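Local atomic coordinates of probable 3-hydroxybutyryl-CoA dehydrogenase (Escherichia coli, PDB entry 3MOG), a protein that catalyses the NAD-dependent oxidation of 3-hydroxyadipyl-CoA to 3-oxoadipyl-CoA, a step in the breakdown of phenylacetate. Residues G313-D318 with I369-Q374; P340-D345 with S363-A368. All coordinates share one frame; numbering follows the deposited sequence.

Contact 1: residues G313-D318 with I369-Q374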
ATOM      1  N   GLY C 313      29.191  16.489 -15.328  1.00 68.27           N
ATOM      2  CA  GLY C 313      28.920  17.405 -14.209  1.00 62.43           C
ATOM      3  C   GLY C 313      29.958  17.457 -13.099  1.00 62.55           C
ATOM      4  O   GLY C 313      29.617  17.673 -11.935  1.00 58.68           O
ATOM      5  N   VAL C 314      31.223  17.241 -13.454  1.00 59.69           N
ATOM      6  CA  VAL C 314      32.312  17.290 -12.488  1.00 58.40           C
ATOM      7  C   VAL C 314      33.202  18.500 -12.801  1.00 62.20           C
ATOM      8  O   VAL C 314      33.607  18.705 -13.956  1.00 59.61           O
ATOM      9  CB  VAL C 314      33.163  15.977 -12.487  1.00 61.42           C
ATOM     10  CG1 VAL C 314      34.151  15.965 -11.336  1.00 67.70           C
ATOM     11  CG2 VAL C 314      32.285  14.731 -12.404  1.00 62.42           C
ATOM     12  N   THR C 315      33.474  19.307 -11.773  1.00 60.98           N
ATOM     13  CA  THR C 315      34.529  20.330 -11.810  1.00 59.44           C
ATOM     14  C   THR C 315      35.543  20.066 -10.692  1.00 65.24           C
ATOM     15  O   THR C 315      35.169  19.914  -9.521  1.00 65.81           O
ATOM     16  CB  THR C 315      33.961  21.740 -11.637  1.00 56.98           C
ATOM     17  OG1 THR C 315      32.892  21.934 -12.563  1.00 63.42           O
ATOM     18  CG2 THR C 315      35.031  22.789 -11.909  1.00 61.97           C
ATOM     19  N   GLU C 316      36.824  19.999 -11.043  1.00 66.12           N
ATOM     20  CA  GLU C 316      37.840  19.862 -10.006  1.00 69.30           C
ATOM     21  C   GLU C 316      38.533  21.193  -9.689  1.00 67.67           C
ATOM     22  O   GLU C 316      39.124  21.837 -10.556  1.00 71.67           O
ATOM     23  CB  GLU C 316      38.757  18.646 -10.245  1.00 68.94           C
ATOM     24  CG  GLU C 316      40.219  18.854 -10.542  1.00 85.46           C
ATOM     25  CD  GLU C 316      40.977  17.540 -10.483  1.00 98.87           C
ATOM     26  OE1 GLU C 316      41.903  17.428  -9.649  1.00100.77           O
ATOM     27  OE2 GLU C 316      40.627  16.610 -11.247  1.00104.09           O
ATOM     28  N   ILE C 317      38.366  21.621  -8.442  1.00 68.83           N
ATOM     29  CA  ILE C 317      38.811  22.920  -7.952  1.00 67.55           C
ATOM     30  C   ILE C 317      39.847  22.619  -6.875  1.00 70.49           C
ATOM     31  O   ILE C 317      39.488  22.217  -5.768  1.00 72.56           O
ATOM     32  CB  ILE C 317      37.614  23.715  -7.374  1.00 66.11           C
ATOM     33  CG1 ILE C 317      36.489  23.822  -8.413  1.00 63.45           C
ATOM     34  CG2 ILE C 317      38.034  25.089  -6.945  1.00 65.91           C
ATOM     35  CD1 ILE C 317      35.165  24.270  -7.863  1.00 45.28           C
ATOM     36  N   ASP C 318      41.124  22.805  -7.224  1.00 71.66           N
ATOM     37  CA  ASP C 318      42.273  22.313  -6.449  1.00 70.77           C
ATOM     38  C   ASP C 318      42.128  20.818  -6.121  1.00 71.00           C
ATOM     39  O   ASP C 318      42.339  19.982  -6.996  1.00 72.48           O
ATOM     40  CB  ASP C 318      42.558  23.187  -5.210  1.00 73.52           C
ATOM     41  CG  ASP C 318      43.075  24.587  -5.578  1.00 75.93           C
ATOM     42  OD1 ASP C 318      43.667  24.755  -6.664  1.00 81.72           O
ATOM     43  OD2 ASP C 318      42.892  25.527  -4.780  1.00 81.84           O
ATOM     44  N   ILE C 369      32.443  27.541  -3.122  1.00 59.68           N
ATOM     45  CA  ILE C 369      31.452  28.623  -3.020  1.00 61.11           C
ATOM     46  C   ILE C 369      31.939  29.849  -3.800  1.00 62.55           C
ATOM     47  O   ILE C 369      31.157  30.466  -4.541  1.00 64.14           O
ATOM     48  CB  ILE C 369      31.126  29.001  -1.535  1.00 60.35           C
ATOM     49  CG1 ILE C 369      30.452  27.831  -0.818  1.00 57.26           C
ATOM     50  CG2 ILE C 369      30.235  30.257  -1.453  1.00 53.20           C
ATOM     51  CD1 ILE C 369      30.266  28.018   0.692  1.00 62.08           C
ATOM     52  N   TYR C 370      33.229  30.171  -3.642  1.00 56.53           N
ATOM     53  CA  TYR C 370      33.859  31.290  -4.347  1.00 64.47           C
ATOM     54  C   TYR C 370      33.728  31.118  -5.859  1.00 63.30           C
ATOM     55  O   TYR C 370      33.223  32.006  -6.541  1.00 64.55           O
ATOM     56  CB  TYR C 370      35.346  31.462  -3.951  1.00 65.42           C
ATOM     57  CG  TYR C 370      36.062  32.552  -4.748  1.00 73.45           C
ATOM     58  CD1 TYR C 370      35.963  33.902  -4.380  1.00 78.40           C
ATOM     59  CD2 TYR C 370      36.820  32.236  -5.882  1.00 78.70           C
ATOM     60  CE1 TYR C 370      36.599  34.908  -5.122  1.00 80.94           C
ATOM     61  CE2 TYR C 370      37.453  33.228  -6.632  1.00 87.47           C
ATOM     62  CZ  TYR C 370      37.344  34.560  -6.246  1.00 90.43           C
ATOM     63  OH  TYR C 370      37.979  35.532  -6.989  1.00 91.40           O
ATOM     64  N   TYR C 371      34.180  29.972  -6.362  1.00 62.48           N
ATOM     65  CA  TYR C 371      34.109  29.654  -7.787  1.00 67.42           C
ATOM     66  C   TYR C 371      32.727  29.893  -8.383  1.00 68.61           C
ATOM     67  O   TYR C 371      32.605  30.458  -9.475  1.00 69.64           O
ATOM     68  CB  TYR C 371      34.539  28.203  -8.039  1.00 65.63           C
ATOM     69  CG  TYR C 371      34.291  27.749  -9.459  1.00 71.99           C
ATOM     70  CD1 TYR C 371      33.259  26.846  -9.761  1.00 70.81           C
ATOM     71  CD2 TYR C 371      35.070  28.240 -10.511  1.00 73.81           C
ATOM     72  CE1 TYR C 371      33.022  26.439 -11.069  1.00 69.38           C
ATOM     73  CE2 TYR C 371      34.839  27.843 -11.822  1.00 69.91           C
ATOM     74  CZ  TYR C 371      33.820  26.938 -12.094  1.00 78.43           C
ATOM     75  OH  TYR C 371      33.598  26.545 -13.392  1.00 84.92           O
ATOM     76  N   LEU C 372      31.697  29.464  -7.653  1.00 63.59           N
ATOM     77  CA  LEU C 372      30.322  29.568  -8.114  1.00 62.88           C
ATOM     78  C   LEU C 372      29.837  31.006  -8.160  1.00 64.38           C
ATOM     79  O   LEU C 372      29.197  31.414  -9.136  1.00 61.59           O
ATOM     80  CB  LEU C 372      29.396  28.722  -7.232  1.00 63.74           C
ATOM     81  CG  LEU C 372      29.534  27.204  -7.373  1.00 58.87           C
ATOM     82  CD1 LEU C 372      28.758  26.483  -6.283  1.00 61.09           C
ATOM     83  CD2 LEU C 372      29.086  26.760  -8.753  1.00 56.95           C
ATOM     84  N   GLN C 373      30.155  31.761  -7.105  1.00 69.83           N
ATOM     85  CA  GLN C 373      29.765  33.168  -6.966  1.00 72.04           C
ATOM     86  C   GLN C 373      30.353  34.020  -8.083  1.00 74.37           C
ATOM     87  O   GLN C 373      29.699  34.937  -8.585  1.00 79.22           O
ATOM     88  CB  GLN C 373      30.212  33.719  -5.612  1.00 66.20           C
ATOM     89  CG  GLN C 373      29.339  33.315  -4.437  1.00 63.92           C
ATOM     90  CD  GLN C 373      29.951  33.698  -3.100  1.00 68.28           C
ATOM     91  OE1 GLN C 373      31.163  33.892  -2.989  1.00 73.19           O
ATOM     92  NE2 GLN C 373      29.115  33.798  -2.074  1.00 63.74           N
ATOM     93  N   GLN C 374      31.574  33.681  -8.488  1.00 73.32           N
ATOM     94  CA  GLN C 374      32.268  34.383  -9.560  1.00 78.42           C
ATOM     95  C   GLN C 374      31.682  34.068 -10.947  1.00 77.09           C
ATOM     96  O   GLN C 374      32.146  34.603 -11.961  1.00 77.52           O
ATOM     97  CB  GLN C 374      33.772  34.071  -9.504  1.00 77.53           C
ATOM     98  CG  GLN C 374      34.679  35.269  -9.835  1.00 88.16           C
ATOM     99  CD  GLN C 374      34.484  36.462  -8.896  1.00 89.08           C
ATOM    100  OE1 GLN C 374      34.399  36.305  -7.672  1.00 87.41           O
ATOM    101  NE2 GLN C 374      34.421  37.663  -9.472  1.00 89.17           N
TER
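The end of the I317 side chain meets the root of the Y371 side chain, and this apolar pair carries most of the contact. CD1 of I317 lies 3.7 Å from CD1 of Y371. The same methyl is 3.9 Å from Y371 CG and almost as close to Y371 CB, so it sits where the ring joins its stem. It comes in obliquely to the ring. Y371 reaches the strand because CG is anti to its backbone N (chi1 171°), which swings the ring out from the helix. Farther along the same ring, CG2 of T315 is 4.3 Å from CE1 of Y371, a looser touch two residues back on the strand. Helix 362-373 belongs to the reduced Rossmann-fold domain and covers one face of a mixed sheet; strand 314-317 is part of that same sheet and runs antiparallel to both 307-309 and 320-324. V307 and K309 also touch the Y371 side chain, as does L322, which packs on I317 too. At the end of the helix, Q373 bonds the backbone of E296 and V298, in the chain leading to strand 307-309.

Contact 2: residues P340-D345 with S363-A368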
ATOM      1  N   PRO C 340      37.748  16.084  -0.568  1.00 55.05           N
ATOM      2  CA  PRO C 340      36.552  16.835  -0.233  1.00 54.40           C
ATOM      3  C   PRO C 340      35.637  16.949  -1.444  1.00 57.83           C
ATOM      4  O   PRO C 340      36.129  16.970  -2.577  1.00 58.87           O
ATOM      5  CB  PRO C 340      37.087  18.230   0.118  1.00 50.28           C
ATOM      6  CG  PRO C 340      38.540  18.065   0.305  1.00 59.04           C
ATOM      7  CD  PRO C 340      38.933  16.957  -0.598  1.00 60.88           C
ATOM      8  N   VAL C 341      34.324  17.019  -1.195  1.00 53.94           N
ATOM      9  CA  VAL C 341      33.315  17.073  -2.249  1.00 48.27           C
ATOM     10  C   VAL C 341      32.202  18.056  -1.895  1.00 50.12           C
ATOM     11  O   VAL C 341      31.664  18.039  -0.781  1.00 43.66           O
ATOM     12  CB  VAL C 341      32.712  15.663  -2.564  1.00 48.03           C
ATOM     13  CG1 VAL C 341      31.588  15.754  -3.581  1.00 50.86           C
ATOM     14  CG2 VAL C 341      33.761  14.716  -3.094  1.00 46.88           C
ATOM     15  N   VAL C 342      31.877  18.934  -2.843  1.00 51.30           N
ATOM     16  CA  VAL C 342      30.657  19.716  -2.767  1.00 50.28           C
ATOM     17  C   VAL C 342      29.692  19.215  -3.859  1.00 53.88           C
ATOM     18  O   VAL C 342      30.058  19.120  -5.036  1.00 47.50           O
ATOM     19  CB  VAL C 342      30.932  21.241  -2.881  1.00 49.51           C
ATOM     20  CG1 VAL C 342      29.623  22.048  -2.801  1.00 46.16           C
ATOM     21  CG2 VAL C 342      31.885  21.690  -1.794  1.00 48.75           C
ATOM     22  N   VAL C 343      28.476  18.857  -3.455  1.00 51.00           N
ATOM     23  CA  VAL C 343      27.435  18.471  -4.407  1.00 48.57           C
ATOM     24  C   VAL C 343      26.603  19.707  -4.803  1.00 49.92           C
ATOM     25  O   VAL C 343      26.180  20.469  -3.945  1.00 49.42           O
ATOM     26  CB  VAL C 343      26.554  17.320  -3.848  1.00 50.46           C
ATOM     27  CG1 VAL C 343      25.204  17.259  -4.539  1.00 42.53           C
ATOM     28  CG2 VAL C 343      27.280  15.981  -4.001  1.00 42.07           C
ATOM     29  N   ILE C 344      26.401  19.913  -6.101  1.00 45.98           N
ATOM     30  CA  ILE C 344      25.612  21.043  -6.580  1.00 45.59           C
ATOM     31  C   ILE C 344      24.340  20.586  -7.312  1.00 44.49           C
ATOM     32  O   ILE C 344      24.315  19.561  -8.000  1.00 49.15           O
ATOM     33  CB  ILE C 344      26.463  22.018  -7.456  1.00 43.46           C
ATOM     34  CG1 ILE C 344      25.638  23.189  -7.965  1.00 48.71           C
ATOM     35  CG2 ILE C 344      27.098  21.310  -8.643  1.00 44.67           C
ATOM     36  CD1 ILE C 344      26.441  24.197  -8.760  1.00 61.78           C
ATOM     37  N   ASP C 345      23.294  21.379  -7.136  1.00 47.51           N
ATOM     38  CA  ASP C 345      21.983  21.153  -7.692  1.00 46.53           C
ATOM     39  C   ASP C 345      21.651  22.400  -8.483  1.00 47.01           C
ATOM     40  O   ASP C 345      21.276  23.426  -7.905  1.00 46.81           O
ATOM     41  CB  ASP C 345      21.010  21.018  -6.524  1.00 42.24           C
ATOM     42  CG  ASP C 345      19.611  20.655  -6.944  1.00 49.53           C
ATOM     43  OD1 ASP C 345      18.665  21.063  -6.231  1.00 49.03           O
ATOM     44  OD2 ASP C 345      19.452  19.947  -7.956  1.00 52.81           O
ATOM     45  N   SER C 363      37.650  25.241   4.375  1.00 68.32           N
ATOM     46  CA  SER C 363      38.466  25.915   3.367  1.00 71.17           C
ATOM     47  C   SER C 363      38.176  25.369   1.968  1.00 70.28           C
ATOM     48  O   SER C 363      38.142  26.119   0.989  1.00 69.35           O
ATOM     49  CB  SER C 363      39.962  25.780   3.694  1.00 71.09           C
ATOM     50  OG  SER C 363      40.353  24.420   3.801  1.00 68.11           O
ATOM     51  N   ALA C 364      37.966  24.057   1.890  1.00 69.13           N
ATOM     52  CA  ALA C 364      37.625  23.388   0.642  1.00 62.54           C
ATOM     53  C   ALA C 364      36.215  23.770   0.149  1.00 62.89           C
ATOM     54  O   ALA C 364      36.012  24.025  -1.044  1.00 58.72           O
ATOM     55  CB  ALA C 364      37.763  21.883   0.816  1.00 68.04           C
ATOM     56  N   THR C 365      35.259  23.837   1.079  1.00 63.48           N
ATOM     57  CA  THR C 365      33.884  24.268   0.788  1.00 61.45           C
ATOM     58  C   THR C 365      33.892  25.705   0.253  1.00 63.47           C
ATOM     59  O   THR C 365      33.279  25.989  -0.788  1.00 62.74           O
ATOM     60  CB  THR C 365      32.962  24.120   2.043  1.00 57.55           C
ATOM     61  OG1 THR C 365      32.921  22.748   2.450  1.00 58.60           O
ATOM     62  CG2 THR C 365      31.547  24.572   1.767  1.00 52.39           C
ATOM     63  N   ARG C 366      34.628  26.583   0.941  1.00 62.49           N
ATOM     64  CA  ARG C 366      34.745  27.996   0.552  1.00 59.47           C
ATOM     65  C   ARG C 366      35.327  28.192  -0.845  1.00 52.93           C
ATOM     66  O   ARG C 366      34.835  29.030  -1.589  1.00 60.72           O
ATOM     67  CB  ARG C 366      35.508  28.817   1.604  1.00 59.34           C
ATOM     68  CG  ARG C 366      34.637  29.204   2.800  1.00 74.35           C
ATOM     69  CD  ARG C 366      35.350  30.109   3.797  1.00 82.86           C
ATOM     70  NE  ARG C 366      34.423  30.652   4.794  1.00 90.38           N
ATOM     71  CZ  ARG C 366      34.095  30.054   5.941  1.00 95.97           C
ATOM     72  NH1 ARG C 366      34.616  28.878   6.269  1.00 97.81           N
ATOM     73  NH2 ARG C 366      33.239  30.637   6.771  1.00 95.81           N
ATOM     74  N   LYS C 367      36.340  27.409  -1.212  1.00 54.02           N
ATOM     75  CA  LYS C 367      36.863  27.420  -2.599  1.00 65.97           C
ATOM     76  C   LYS C 367      35.762  27.192  -3.651  1.00 68.85           C
ATOM     77  O   LYS C 367      35.692  27.916  -4.658  1.00 71.77           O
ATOM     78  CB  LYS C 367      37.975  26.382  -2.794  1.00 62.79           C
ATOM     79  CG  LYS C 367      39.308  26.748  -2.168  1.00 76.91           C
ATOM     80  CD  LYS C 367      40.310  25.606  -2.321  1.00 86.53           C
ATOM     81  CE  LYS C 367      41.655  25.952  -1.692  1.00 87.97           C
ATOM     82  NZ  LYS C 367      42.687  24.917  -1.998  1.00 87.44           N
ATOM     83  N   ALA C 368      34.910  26.193  -3.400  1.00 66.97           N
ATOM     84  CA  ALA C 368      33.792  25.866  -4.282  1.00 63.74           C
ATOM     85  C   ALA C 368      32.726  26.959  -4.291  1.00 61.38           C
ATOM     86  O   ALA C 368      32.181  27.271  -5.348  1.00 58.02           O
ATOM     87  CB  ALA C 368      33.185  24.523  -3.902  1.00 63.92           C
TER
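V342 packs its CG2 methyl against the helix, 3.8 Å from CB of A368 and 4.2 Å from the backbone CA of T365. Its CB also comes within 4.1 Å of A368 CB, so A368 meets the flank of the valine as well as one methyl. The valine's first torsion (chi1 180°) places CG1 anti to the backbone N and CG2 anti to the carbonyl carbon, and it is the second branch that does the touching. One turn earlier on the helix, CB of A364 lies 3.8 Å from CB of P340 and 3.9 Å from CG of the same residue, at the CB-CG edge of the pyrrolidine ring. With methyl groups at both positions the helix comes close: the CA atoms of V342 and T365 are 6.6 Å apart, and those of P340 and A364 only slightly farther.

Strand 341-345 lies inside the sheet, between 320-324 and 351-356, and helix 362-373 packs on the face to which V342 points. V341, whose CB points away from helix 362-373, and V343 are touched by helix 330-337, which covers the other face, giving the layered helix-sheet-helix build of a Rossmann-type domain.

Polar bonding comes from a third residue, N360. It donates from ND2 to the carbonyl O of V341 and, weakly, to OG1 of T365, bridging strand and helix; it also packs on P340 and V342. Between the segments themselves only carbon surfaces meet closely. Such an interface has little directional bonding to fix it, and its geometry probably depends mainly on shape: small alanines at A364 and A368, one helical turn apart, let P340, just before the strand, and V342 come close to the helix.

Contacts 1 and 2 are successive parts of one helix-on-sheet interface: both use helix 362-373, and their centres lie about 7 Å apart. Contact 2 takes the helix's earlier turns to the inner strand 341-345, whereas contact 1 takes the last turn, through Y371, to strand 314-317, with 320-324 between the two strands. Direct touches join them. K367 NZ makes a salt bridge with D318 OD2 at 2.9 Å, CD2 of L372 packs 3.7 Å from CD1 of I344, and I317 CD1 lies 4.2 Å from CA of A368. Both contacts lie about 33 Å from the chain centre, on the mixed sheet that carries the reduced Rossmann-fold domain.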